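Local coordinates for protein ATP-dependent DNA helicase (Mycobacterium smegmatis, PDB 5V9X) that unwinds RNA:DNA hybrids as a 3'-to-5' helicase, probably drawing on ATP hydrolysis to move along single-stranded DNA, at residues P277-R282 and V427-H432; E288-S293 and I423-L428; A481-V486 and S498-T503; L504-G509 and D820-L825. All blocks are in the same frame, centred on the assembly; numbering follows the deposited sequence.

Interaction 1 of 4, residues P277-R282 and V427-H432; sequences PDVEER and VLFPKH. With nucleotides of chain B.
The ring of Phe429, at the end of strand 424-429, lies against helix 276-288, where Val279 and Arg282, one turn apart, receive it. Val279 and Phe429 run past each other in opposite directions, and the valine offers one methyl: CG1 sits 3.9 Å from Phe429 CD2. That methyl is anti to the backbone N (chi1 171°), which turns it to the strand. Farther along the ring the aliphatic root of Arg282 takes over, with CB 3.8 Å from Phe429 CE2, while the rest of the arginine bends away at chi2 and carries its guanidinium off. Both carbons meet the ring obliquely. A flat aromatic suits this place because one side chain can span a whole helical turn, and a branched valine fills the space beside it without needing a polar partner.

Beyond Phe429 the chain leaves the sheet and turns to the DNA. Lys431 NZ donates a hydrogen bond to OP1 of DC4 of chain B (3.1 Å) and a weak one to O3' of DC3 of chain B, so its long chain grips the backbone between two nucleotides. His432 lays one face over the base of DC3, whose N3 stands 3.3 Å above the ring plane. A helix packed on a parallel sheet is the RecA-like fold of a superfamily 2 helicase's second motor domain, and here the loop after this strand holds the single-stranded DNA.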
# COMPACT_ATOMS: atom_id res chain seq x y z
N PRO A 277 -11.25 -26.14 -1.49
CA PRO A 277 -12.36 -26.73 -0.72
C PRO A 277 -12.07 -26.94 0.76
O PRO A 277 -12.93 -26.64 1.60
CB PRO A 277 -12.60 -28.06 -1.45
CG PRO A 277 -12.21 -27.78 -2.84
CD PRO A 277 -11.01 -26.88 -2.74
N ASP A 278 -10.88 -27.44 1.11
CA ASP A 278 -10.57 -27.64 2.52
C ASP A 278 -10.33 -26.33 3.25
O ASP A 278 -10.65 -26.21 4.44
CB ASP A 278 -9.35 -28.55 2.67
CG ASP A 278 -9.48 -29.82 1.85
OD1 ASP A 278 -9.42 -29.72 0.61
OD2 ASP A 278 -9.63 -30.91 2.45
N VAL A 279 -9.77 -25.33 2.55
CA VAL A 279 -9.61 -24.01 3.14
C VAL A 279 -10.96 -23.38 3.43
O VAL A 279 -11.24 -22.93 4.54
CB VAL A 279 -8.76 -23.11 2.22
CG1 VAL A 279 -8.76 -21.68 2.71
CG2 VAL A 279 -7.33 -23.65 2.12
N GLU A 280 -11.83 -23.36 2.41
CA GLU A 280 -13.17 -22.79 2.58
C GLU A 280 -13.94 -23.48 3.70
O GLU A 280 -14.74 -22.85 4.39
CB GLU A 280 -13.94 -22.90 1.26
CG GLU A 280 -13.32 -22.14 0.09
CD GLU A 280 -13.73 -22.71 -1.26
OE1 GLU A 280 -14.39 -23.77 -1.28
OE2 GLU A 280 -13.40 -22.10 -2.29
N GLU A 281 -13.69 -24.78 3.90
CA GLU A 281 -14.36 -25.51 4.97
C GLU A 281 -13.96 -24.96 6.34
O GLU A 281 -14.82 -24.65 7.17
CB GLU A 281 -14.02 -26.99 4.87
CG GLU A 281 -15.22 -27.89 4.66
CD GLU A 281 -14.86 -29.36 4.80
OE1 GLU A 281 -14.07 -29.85 3.97
OE2 GLU A 281 -15.34 -30.00 5.75
N ARG A 282 -12.65 -24.85 6.59
CA ARG A 282 -12.19 -24.38 7.89
C ARG A 282 -12.59 -22.93 8.15
O ARG A 282 -12.81 -22.55 9.31
CB ARG A 282 -10.67 -24.53 7.99
CG ARG A 282 -10.17 -25.95 7.86
CD ARG A 282 -10.59 -26.82 9.03
NE ARG A 282 -9.96 -28.13 8.99
CZ ARG A 282 -10.46 -29.19 8.35
NH1 ARG A 282 -11.61 -29.08 7.70
NH2 ARG A 282 -9.81 -30.34 8.37
N VAL A 427 -6.02 -15.65 12.01
CA VAL A 427 -5.66 -16.91 11.38
C VAL A 427 -5.22 -16.62 9.95
O VAL A 427 -5.88 -15.87 9.23
CB VAL A 427 -6.83 -17.91 11.40
CG1 VAL A 427 -6.44 -19.19 10.67
CG2 VAL A 427 -7.24 -18.22 12.83
N LEU A 428 -4.10 -17.22 9.54
CA LEU A 428 -3.58 -17.10 8.19
C LEU A 428 -3.67 -18.45 7.49
O LEU A 428 -3.27 -19.47 8.04
CB LEU A 428 -2.12 -16.62 8.19
CG LEU A 428 -1.85 -15.11 8.13
CD1 LEU A 428 -2.24 -14.41 9.42
CD2 LEU A 428 -0.39 -14.85 7.80
N PHE A 429 -4.21 -18.45 6.27
CA PHE A 429 -4.31 -19.65 5.46
C PHE A 429 -3.36 -19.56 4.28
O PHE A 429 -3.60 -18.77 3.35
CB PHE A 429 -5.74 -19.86 4.95
CG PHE A 429 -6.69 -20.37 6.00
CD1 PHE A 429 -7.38 -19.49 6.82
CD2 PHE A 429 -6.91 -21.73 6.15
CE1 PHE A 429 -8.26 -19.97 7.77
CE2 PHE A 429 -7.79 -22.21 7.10
CZ PHE A 429 -8.47 -21.32 7.92
N PRO A 430 -2.27 -20.32 4.26
CA PRO A 430 -1.43 -20.37 3.05
C PRO A 430 -2.20 -20.98 1.88
O PRO A 430 -3.02 -21.88 2.05
CB PRO A 430 -0.26 -21.26 3.47
CG PRO A 430 -0.23 -21.18 4.96
CD PRO A 430 -1.65 -21.04 5.39
N LYS A 431 -1.92 -20.46 0.69
CA LYS A 431 -2.51 -20.98 -0.53
C LYS A 431 -1.74 -22.16 -1.11
O LYS A 431 -2.35 -23.06 -1.69
CB LYS A 431 -2.61 -19.88 -1.60
CG LYS A 431 -3.66 -18.82 -1.31
CD LYS A 431 -3.60 -17.67 -2.30
CE LYS A 431 -3.89 -18.12 -3.72
NZ LYS A 431 -3.91 -16.98 -4.68
N HIS A 432 -0.42 -22.18 -0.95
CA HIS A 432 0.41 -23.25 -1.49
C HIS A 432 1.65 -23.40 -0.62
O HIS A 432 1.77 -22.76 0.43
CB HIS A 432 0.76 -22.96 -2.96
CG HIS A 432 1.38 -21.62 -3.18
ND1 HIS A 432 0.64 -20.46 -3.25
CD2 HIS A 432 2.67 -21.25 -3.35
CE1 HIS A 432 1.45 -19.44 -3.45
NE2 HIS A 432 2.69 -19.89 -3.52
P DC B 3 -4.61 -24.94 -6.37
OP1 DC B 3 -5.21 -25.36 -5.08
OP2 DC B 3 -5.45 -24.87 -7.59
O5' DC B 3 -3.91 -23.52 -6.14
C5' DC B 3 -4.59 -22.52 -5.37
C4' DC B 3 -4.00 -21.14 -5.58
O4' DC B 3 -2.58 -21.15 -5.28
C3' DC B 3 -4.13 -20.57 -7.00
O3' DC B 3 -4.48 -19.19 -6.93
C2' DC B 3 -2.73 -20.76 -7.57
C1' DC B 3 -1.88 -20.53 -6.33
N1 DC B 3 -0.52 -21.13 -6.42
C2 DC B 3 0.60 -20.31 -6.60
O2 DC B 3 0.44 -19.09 -6.70
N3 DC B 3 1.83 -20.88 -6.67
C4 DC B 3 1.96 -22.20 -6.57
N4 DC B 3 3.19 -22.72 -6.64
C5 DC B 3 0.83 -23.06 -6.38
C6 DC B 3 -0.37 -22.49 -6.31
P DC B 4 -5.97 -18.70 -7.29
OP1 DC B 4 -6.14 -17.34 -6.73
OP2 DC B 4 -6.90 -19.78 -6.90
O5' DC B 4 -5.97 -18.58 -8.89
C5' DC B 4 -5.20 -17.57 -9.53
C4' DC B 4 -4.69 -18.05 -10.88
O4' DC B 4 -4.14 -19.37 -10.73
C3' DC B 4 -5.75 -18.17 -11.97
O3' DC B 4 -5.70 -17.03 -12.83
C2' DC B 4 -5.38 -19.46 -12.73
C1' DC B 4 -4.17 -20.02 -11.98
N1 DC B 4 -4.24 -21.49 -11.74
C2 DC B 4 -3.66 -22.37 -12.66
O2 DC B 4 -3.10 -21.91 -13.66
N3 DC B 4 -3.73 -23.71 -12.43
C4 DC B 4 -4.35 -24.16 -11.33
N4 DC B 4 -4.39 -25.48 -11.14
C5 DC B 4 -4.94 -23.28 -10.38
C6 DC B 4 -4.86 -21.96 -10.62

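Interaction 2 of 4, residues E288-S293 and I423-L428; sequences EAHNSS and ISQGVL
Gln425 brings its amide to the NE2 edge of the His290 ring at the surface of the parallel sheet of the second RecA-like domain of a superfamily 2 helicase. The two side chains come from opposite directions, and the amide nitrogen approaches the imidazole near the ring plane. The two flat groups are turned strongly against each other, with planes 73° apart. Gln425 NE2 is 3.6 Å from His290 CE1, and Gln425 OE1 is 3.9 Å from His290 CD2; the amide nitrogen stands nearest the ring plane, and the oxygen lies farther off on the same side. Gln425 has CG anti to the backbone N (chi1 -159°) and a chain extended beyond it, which gives a strand residue the length to bridge the gap.

The next shell fixes the histidine. Its other nitrogen, ND1, is hydrogen-bonded to the carbonyl O of Leu286 in helix 276-288, which limits rotation of the ring and leaves NE2 turned to Gln425. The ring also rests on Asp395 and Leu396 of strand 394-400, the strand between 292-296 and 424-429. Farther out, Arg377 NH2 is hydrogen-bonded to the carbonyl oxygens of Glu288 and His290, steadying the turn that leads from the helix into strand 292-296. Gln425 also touches Asp257 of strand 256-262. At the meeting point itself, His290 NE2 lies 3.0 Å from Gln425 NE2.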
# COMPACT_ATOMS: atom_id res chain seq x y z
N GLU A 288 -18.48 -19.78 11.91
CA GLU A 288 -19.56 -20.33 12.72
C GLU A 288 -19.19 -20.42 14.19
O GLU A 288 -20.08 -20.47 15.05
CB GLU A 288 -19.96 -21.71 12.19
CG GLU A 288 -20.69 -21.69 10.85
CD GLU A 288 -21.01 -23.08 10.32
OE1 GLU A 288 -20.42 -24.06 10.82
OE2 GLU A 288 -21.85 -23.18 9.41
N ALA A 289 -17.91 -20.40 14.49
CA ALA A 289 -17.47 -20.46 15.86
C ALA A 289 -17.24 -19.10 16.50
O ALA A 289 -16.98 -19.04 17.68
CB ALA A 289 -16.21 -21.28 15.93
N HIS A 290 -17.33 -18.03 15.72
CA HIS A 290 -17.08 -16.68 16.23
C HIS A 290 -18.19 -15.77 15.83
O HIS A 290 -18.87 -16.04 14.88
CB HIS A 290 -15.80 -16.11 15.64
CG HIS A 290 -14.55 -16.78 16.12
ND1 HIS A 290 -13.97 -17.82 15.44
CD2 HIS A 290 -13.76 -16.53 17.18
CE1 HIS A 290 -12.87 -18.19 16.07
NE2 HIS A 290 -12.72 -17.42 17.13
N ASN A 291 -18.39 -14.68 16.56
CA ASN A 291 -19.48 -13.78 16.23
C ASN A 291 -19.44 -13.08 14.91
O ASN A 291 -20.34 -13.22 14.12
CB ASN A 291 -19.49 -12.67 17.25
CG ASN A 291 -19.92 -13.12 18.60
OD1 ASN A 291 -21.06 -13.51 18.79
ND2 ASN A 291 -19.02 -13.07 19.56
N SER A 292 -18.36 -12.40 14.61
CA SER A 292 -18.23 -11.69 13.36
C SER A 292 -16.80 -11.83 12.99
O SER A 292 -15.93 -11.71 13.81
CB SER A 292 -18.61 -10.23 13.50
OG SER A 292 -19.93 -10.00 13.09
N SER A 293 -16.55 -12.06 11.73
CA SER A 293 -15.21 -12.29 11.23
C SER A 293 -15.00 -11.52 9.94
O SER A 293 -15.93 -11.39 9.13
CB SER A 293 -14.96 -13.78 11.00
OG SER A 293 -15.42 -14.55 12.10
N ILE A 423 -7.48 -8.85 23.03
CA ILE A 423 -6.63 -9.64 22.16
C ILE A 423 -7.21 -9.64 20.75
O ILE A 423 -8.43 -9.69 20.57
CB ILE A 423 -6.48 -11.08 22.70
CG1 ILE A 423 -5.81 -11.07 24.08
CG2 ILE A 423 -5.71 -11.96 21.73
CD1 ILE A 423 -5.76 -12.43 24.74
N SER A 424 -6.33 -9.57 19.75
CA SER A 424 -6.73 -9.68 18.35
C SER A 424 -6.45 -11.09 17.87
O SER A 424 -5.30 -11.53 17.86
CB SER A 424 -5.99 -8.66 17.50
OG SER A 424 -6.28 -7.33 17.90
N GLN A 425 -7.51 -11.80 17.47
CA GLN A 425 -7.40 -13.18 17.02
C GLN A 425 -7.23 -13.20 15.51
O GLN A 425 -8.07 -12.66 14.78
CB GLN A 425 -8.64 -13.97 17.45
CG GLN A 425 -8.45 -15.47 17.52
CD GLN A 425 -9.64 -16.16 18.16
OE1 GLN A 425 -10.39 -15.55 18.93
NE2 GLN A 425 -9.82 -17.44 17.85
N GLY A 426 -6.16 -13.83 15.03
CA GLY A 426 -5.87 -13.83 13.61
C GLY A 426 -5.38 -15.16 13.07
O GLY A 426 -4.42 -15.74 13.59
N VAL A 427 -6.02 -15.65 12.01
CA VAL A 427 -5.66 -16.91 11.38
C VAL A 427 -5.22 -16.62 9.95
O VAL A 427 -5.88 -15.87 9.23
CB VAL A 427 -6.83 -17.91 11.40
CG1 VAL A 427 -6.44 -19.19 10.67
CG2 VAL A 427 -7.24 -18.22 12.83
N LEU A 428 -4.10 -17.22 9.54
CA LEU A 428 -3.58 -17.10 8.19
C LEU A 428 -3.67 -18.45 7.49
O LEU A 428 -3.27 -19.47 8.04
CB LEU A 428 -2.12 -16.62 8.19
CG LEU A 428 -1.85 -15.11 8.13
CD1 LEU A 428 -2.24 -14.41 9.42
CD2 LEU A 428 -0.39 -14.85 7.80

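Interaction 3 of 4, residues A481-V486 and S498-T503; sequences AWFDAV and SAFEAT
Phe500, with the largest buried area of the contact, pushes its ring from helix 497-508 between Phe483 and Trp482 of helix 479-488. Phe483 lies over one face: its CD1 is 3.4 Å from Phe500 CG, and its CB stands 3.9 Å from the ring centroid, 18° off the normal, as a CH-pi contact. The two phenyl planes are inclined at 54°, so the phenylalanines pair obliquely. Trp482 instead comes to the rim of Phe500, near its plane, with CD1 3.5 Å from Phe500 CZ. In Phe500 CG is anti to the backbone N (chi1 -180°), which sends the ring straight across to the other helix.

The aromatic residues suit an interhelical cluster because their broad surfaces fill the gap between the helix axes. Tryptophan adds a polar atom: its NE1 is hydrogen-bonded to Thr468 OG1 of helix 461-471, so the indole is fixed from a third helix. Val486 CG2 covers one indole face, 3.6 Å above its plane. Phe483 in turn has a cation-pi partner in Arg497, which also makes a salt bridge with Glu501. These helices belong to the winged-helix region of this Lhr protein. No hydrogen bond links the two segments, so the join rests mainly on van der Waals contact, a CH-pi contact and the burial of apolar surface, and the polar links that fix its orientation come from the residues around it.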
# COMPACT_ATOMS: atom_id res chain seq x y z
N ALA A 481 6.29 31.86 -5.28
CA ALA A 481 5.48 31.43 -4.15
C ALA A 481 5.13 29.95 -4.25
O ALA A 481 5.13 29.23 -3.24
CB ALA A 481 4.22 32.28 -4.05
N TRP A 482 4.82 29.48 -5.46
CA TRP A 482 4.53 28.06 -5.64
C TRP A 482 5.76 27.22 -5.35
O TRP A 482 5.65 26.13 -4.77
CB TRP A 482 4.01 27.81 -7.06
CG TRP A 482 3.69 26.37 -7.38
CD1 TRP A 482 4.05 25.69 -8.51
CD2 TRP A 482 2.93 25.45 -6.58
NE1 TRP A 482 3.57 24.40 -8.45
CE2 TRP A 482 2.88 24.23 -7.28
CE3 TRP A 482 2.30 25.54 -5.33
CZ2 TRP A 482 2.23 23.10 -6.78
CZ3 TRP A 482 1.65 24.42 -4.84
CH2 TRP A 482 1.62 23.22 -5.56
N PHE A 483 6.95 27.71 -5.71
CA PHE A 483 8.18 27.01 -5.36
C PHE A 483 8.42 27.03 -3.86
O PHE A 483 8.87 26.03 -3.28
CB PHE A 483 9.36 27.63 -6.11
CG PHE A 483 10.67 26.91 -5.88
CD1 PHE A 483 10.86 25.62 -6.36
CD2 PHE A 483 11.71 27.54 -5.22
CE1 PHE A 483 12.06 24.97 -6.15
CE2 PHE A 483 12.91 26.89 -5.01
CZ PHE A 483 13.09 25.60 -5.48
N ASP A 484 8.12 28.16 -3.20
CA ASP A 484 8.32 28.26 -1.76
C ASP A 484 7.41 27.29 -1.01
O ASP A 484 7.82 26.71 0.00
CB ASP A 484 8.06 29.69 -1.29
CG ASP A 484 9.10 30.67 -1.81
OD1 ASP A 484 10.27 30.27 -1.97
OD2 ASP A 484 8.73 31.84 -2.06
N ALA A 485 6.18 27.11 -1.48
CA ALA A 485 5.26 26.18 -0.83
C ALA A 485 5.65 24.74 -1.10
O ALA A 485 5.57 23.88 -0.21
CB ALA A 485 3.83 26.45 -1.28
N VAL A 486 6.08 24.45 -2.33
CA VAL A 486 6.46 23.09 -2.71
C VAL A 486 7.60 22.59 -1.83
O VAL A 486 7.59 21.45 -1.35
CB VAL A 486 6.81 23.03 -4.20
CG1 VAL A 486 7.65 21.82 -4.52
CG2 VAL A 486 5.54 23.02 -5.04
N SER A 498 16.12 24.23 -10.82
CA SER A 498 16.20 23.85 -12.23
C SER A 498 15.14 22.81 -12.58
O SER A 498 14.49 22.90 -13.62
CB SER A 498 17.60 23.34 -12.56
OG SER A 498 17.93 22.21 -11.76
N ALA A 499 14.97 21.80 -11.72
CA ALA A 499 13.93 20.80 -11.96
C ALA A 499 12.54 21.42 -11.87
O ALA A 499 11.63 21.01 -12.60
CB ALA A 499 14.06 19.65 -10.96
N PHE A 500 12.35 22.40 -10.98
CA PHE A 500 11.07 23.08 -10.89
C PHE A 500 10.75 23.83 -12.17
O PHE A 500 9.67 23.65 -12.76
CB PHE A 500 11.08 24.04 -9.69
CG PHE A 500 9.80 24.79 -9.50
CD1 PHE A 500 8.69 24.17 -8.94
CD2 PHE A 500 9.70 26.13 -9.85
CE1 PHE A 500 7.51 24.86 -8.75
CE2 PHE A 500 8.52 26.82 -9.67
CZ PHE A 500 7.42 26.19 -9.12
N GLU A 501 11.68 24.67 -12.64
CA GLU A 501 11.45 25.40 -13.88
C GLU A 501 11.34 24.44 -15.07
O GLU A 501 10.55 24.69 -15.99
CB GLU A 501 12.58 26.40 -14.12
CG GLU A 501 12.78 27.41 -12.99
CD GLU A 501 11.59 28.34 -12.79
OE1 GLU A 501 10.75 28.45 -13.71
OE2 GLU A 501 11.50 28.96 -11.71
N ALA A 502 12.11 23.35 -15.05
CA ALA A 502 12.00 22.36 -16.12
C ALA A 502 10.59 21.79 -16.20
O ALA A 502 10.05 21.59 -17.30
CB ALA A 502 13.02 21.24 -15.90
N THR A 503 9.97 21.53 -15.05
CA THR A 503 8.59 21.04 -15.05
C THR A 503 7.63 22.10 -15.58
O THR A 503 6.71 21.78 -16.34
CB THR A 503 8.19 20.60 -13.64
OG1 THR A 503 9.01 19.49 -13.23
CG2 THR A 503 6.73 20.18 -13.61

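Interaction 4 of 4, residues L504-G509 and D820-L825; sequences LDLLSG and DFPIVL
Leu506, near the C-terminal end of helix 497-508, reaches Phe821, Pro822 and Ile823 at the start of helix 822-835. From CB, which points to the other segment, the chain continues to CG, anti to the backbone N (chi1 -176°), and so extends outward before it forks. One branch, CD2, sits over one face of the Phe821 ring, 4.1 Å from its centroid and 25° off the normal, in a CH-pi contact. The other, CD1, lies on the same side of the ring, beyond its CE1-CZ border, 3.5 Å from Phe821 CZ. CD2 also meets Pro822 CD at 3.9 Å and Ile823 CG1 at 3.7 Å, so a single carbon touches three successive residues. Leucine suits the place because its fork lets two methyls meet one aromatic ring; the two side chains cross at about a right angle.

On the other side, Phe821 holds the N-cap position and Pro822 opens the helix; a proline fits a first turn, where its missing N-H costs no helical bond. All four touching residues are buried. The contact joins the winged-helix region to the DEAD/H-associated region of the chain. Leu789 in a loop touches both Leu506 and Ile823, helix 774-786 touches Ile823, helix 801-815 touches Phe821, and Leu507, next along the first helix, packs on helix 461-471 while its backbone bonds to Arg522 and Leu523, where strand 523-526 begins.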
# COMPACT_ATOMS: atom_id res chain seq x y z
N LEU A 504 7.82 23.36 -15.19
CA LEU A 504 6.94 24.42 -15.67
C LEU A 504 7.08 24.62 -17.17
O LEU A 504 6.10 24.92 -17.86
CB LEU A 504 7.24 25.73 -14.94
CG LEU A 504 7.17 25.74 -13.41
CD1 LEU A 504 7.23 27.17 -12.90
CD2 LEU A 504 5.92 25.04 -12.91
N ASP A 505 8.30 24.45 -17.70
CA ASP A 505 8.51 24.56 -19.14
C ASP A 505 7.68 23.53 -19.89
O ASP A 505 7.00 23.84 -20.87
CB ASP A 505 9.99 24.39 -19.48
CG ASP A 505 10.86 25.43 -18.82
OD1 ASP A 505 10.33 26.51 -18.48
OD2 ASP A 505 12.06 25.17 -18.64
N LEU A 506 7.73 22.27 -19.43
CA LEU A 506 6.99 21.21 -20.09
C LEU A 506 5.49 21.49 -20.05
O LEU A 506 4.79 21.28 -21.05
CB LEU A 506 7.32 19.87 -19.42
CG LEU A 506 6.71 18.60 -20.01
CD1 LEU A 506 6.83 18.61 -21.53
CD2 LEU A 506 7.42 17.40 -19.42
N LEU A 507 4.99 21.96 -18.91
CA LEU A 507 3.58 22.31 -18.80
C LEU A 507 3.21 23.52 -19.65
O LEU A 507 2.03 23.72 -19.95
CB LEU A 507 3.21 22.58 -17.34
CG LEU A 507 3.18 21.37 -16.41
CD1 LEU A 507 2.97 21.81 -14.97
CD2 LEU A 507 2.10 20.40 -16.84
N SER A 508 4.19 24.34 -20.04
CA SER A 508 3.94 25.57 -20.78
C SER A 508 4.46 25.49 -22.21
O SER A 508 3.67 25.45 -23.15
CB SER A 508 4.55 26.76 -20.04
OG SER A 508 4.32 27.97 -20.74
N GLY A 509 5.78 25.47 -22.40
CA GLY A 509 6.34 25.49 -23.74
C GLY A 509 7.55 24.61 -23.96
O GLY A 509 8.49 24.63 -23.16
N ASP A 820 16.88 14.79 -20.97
CA ASP A 820 16.53 15.73 -19.91
C ASP A 820 15.03 15.95 -19.78
O ASP A 820 14.61 16.74 -18.94
CB ASP A 820 17.24 17.06 -20.14
CG ASP A 820 17.09 17.56 -21.57
OD1 ASP A 820 17.04 16.72 -22.49
OD2 ASP A 820 17.02 18.79 -21.77
N PHE A 821 14.23 15.28 -20.61
CA PHE A 821 12.78 15.42 -20.57
C PHE A 821 12.26 15.05 -19.18
O PHE A 821 12.50 13.92 -18.72
CB PHE A 821 12.15 14.53 -21.63
CG PHE A 821 10.72 14.87 -21.96
CD1 PHE A 821 10.42 16.01 -22.69
CD2 PHE A 821 9.69 14.04 -21.56
CE1 PHE A 821 9.11 16.33 -22.99
CE2 PHE A 821 8.37 14.35 -21.86
CZ PHE A 821 8.08 15.49 -22.58
N PRO A 822 11.57 15.96 -18.48
CA PRO A 822 11.21 15.69 -17.08
C PRO A 822 10.42 14.41 -16.85
O PRO A 822 10.53 13.81 -15.77
CB PRO A 822 10.39 16.93 -16.70
CG PRO A 822 10.94 18.01 -17.57
CD PRO A 822 11.27 17.34 -18.88
N ILE A 823 9.63 13.96 -17.83
CA ILE A 823 8.90 12.70 -17.65
C ILE A 823 9.85 11.52 -17.73
O ILE A 823 9.74 10.56 -16.96
CB ILE A 823 7.75 12.59 -18.66
CG1 ILE A 823 6.84 13.80 -18.56
CG2 ILE A 823 6.95 11.32 -18.42
CD1 ILE A 823 6.24 13.99 -17.19
N VAL A 824 10.82 11.57 -18.65
CA VAL A 824 11.84 10.53 -18.71
C VAL A 824 12.64 10.50 -17.41
O VAL A 824 12.90 9.44 -16.84
CB VAL A 824 12.76 10.74 -19.93
CG1 VAL A 824 13.90 9.74 -19.92
CG2 VAL A 824 11.96 10.63 -21.22
N LEU A 825 13.04 11.68 -16.92
CA LEU A 825 13.79 11.76 -15.67
C LEU A 825 13.00 11.13 -14.52
O LEU A 825 13.55 10.35 -13.73
CB LEU A 825 14.12 13.21 -15.34
CG LEU A 825 14.99 14.01 -16.32
CD1 LEU A 825 15.13 15.45 -15.84
CD2 LEU A 825 16.35 13.36 -16.49

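How the interactions relate
Along the chain from the N terminus, interaction 1 opens in helix 276-288 and interaction 2 just after it, at the entry to strand 292-296. Both close on strand 424-429, interaction 2 on its early part and interaction 1 on its end, so interaction 2 nests inside interaction 1, the two sharing Val427 and Leu428, and they tie one RecA-like sheet together. Interaction 3 follows as a short local closure between adjacent helices. Interaction 4 starts on the second of these, helix 497-508, and spans more than 300 residues to helix 822-835. Interactions 3 and 4 touch, Ala502 O lying 3.7 Å from Pro822 CG. Their centres lie about 50 to 52 Å from those of interactions 1 and 2, on the opposite side of the chain's centre.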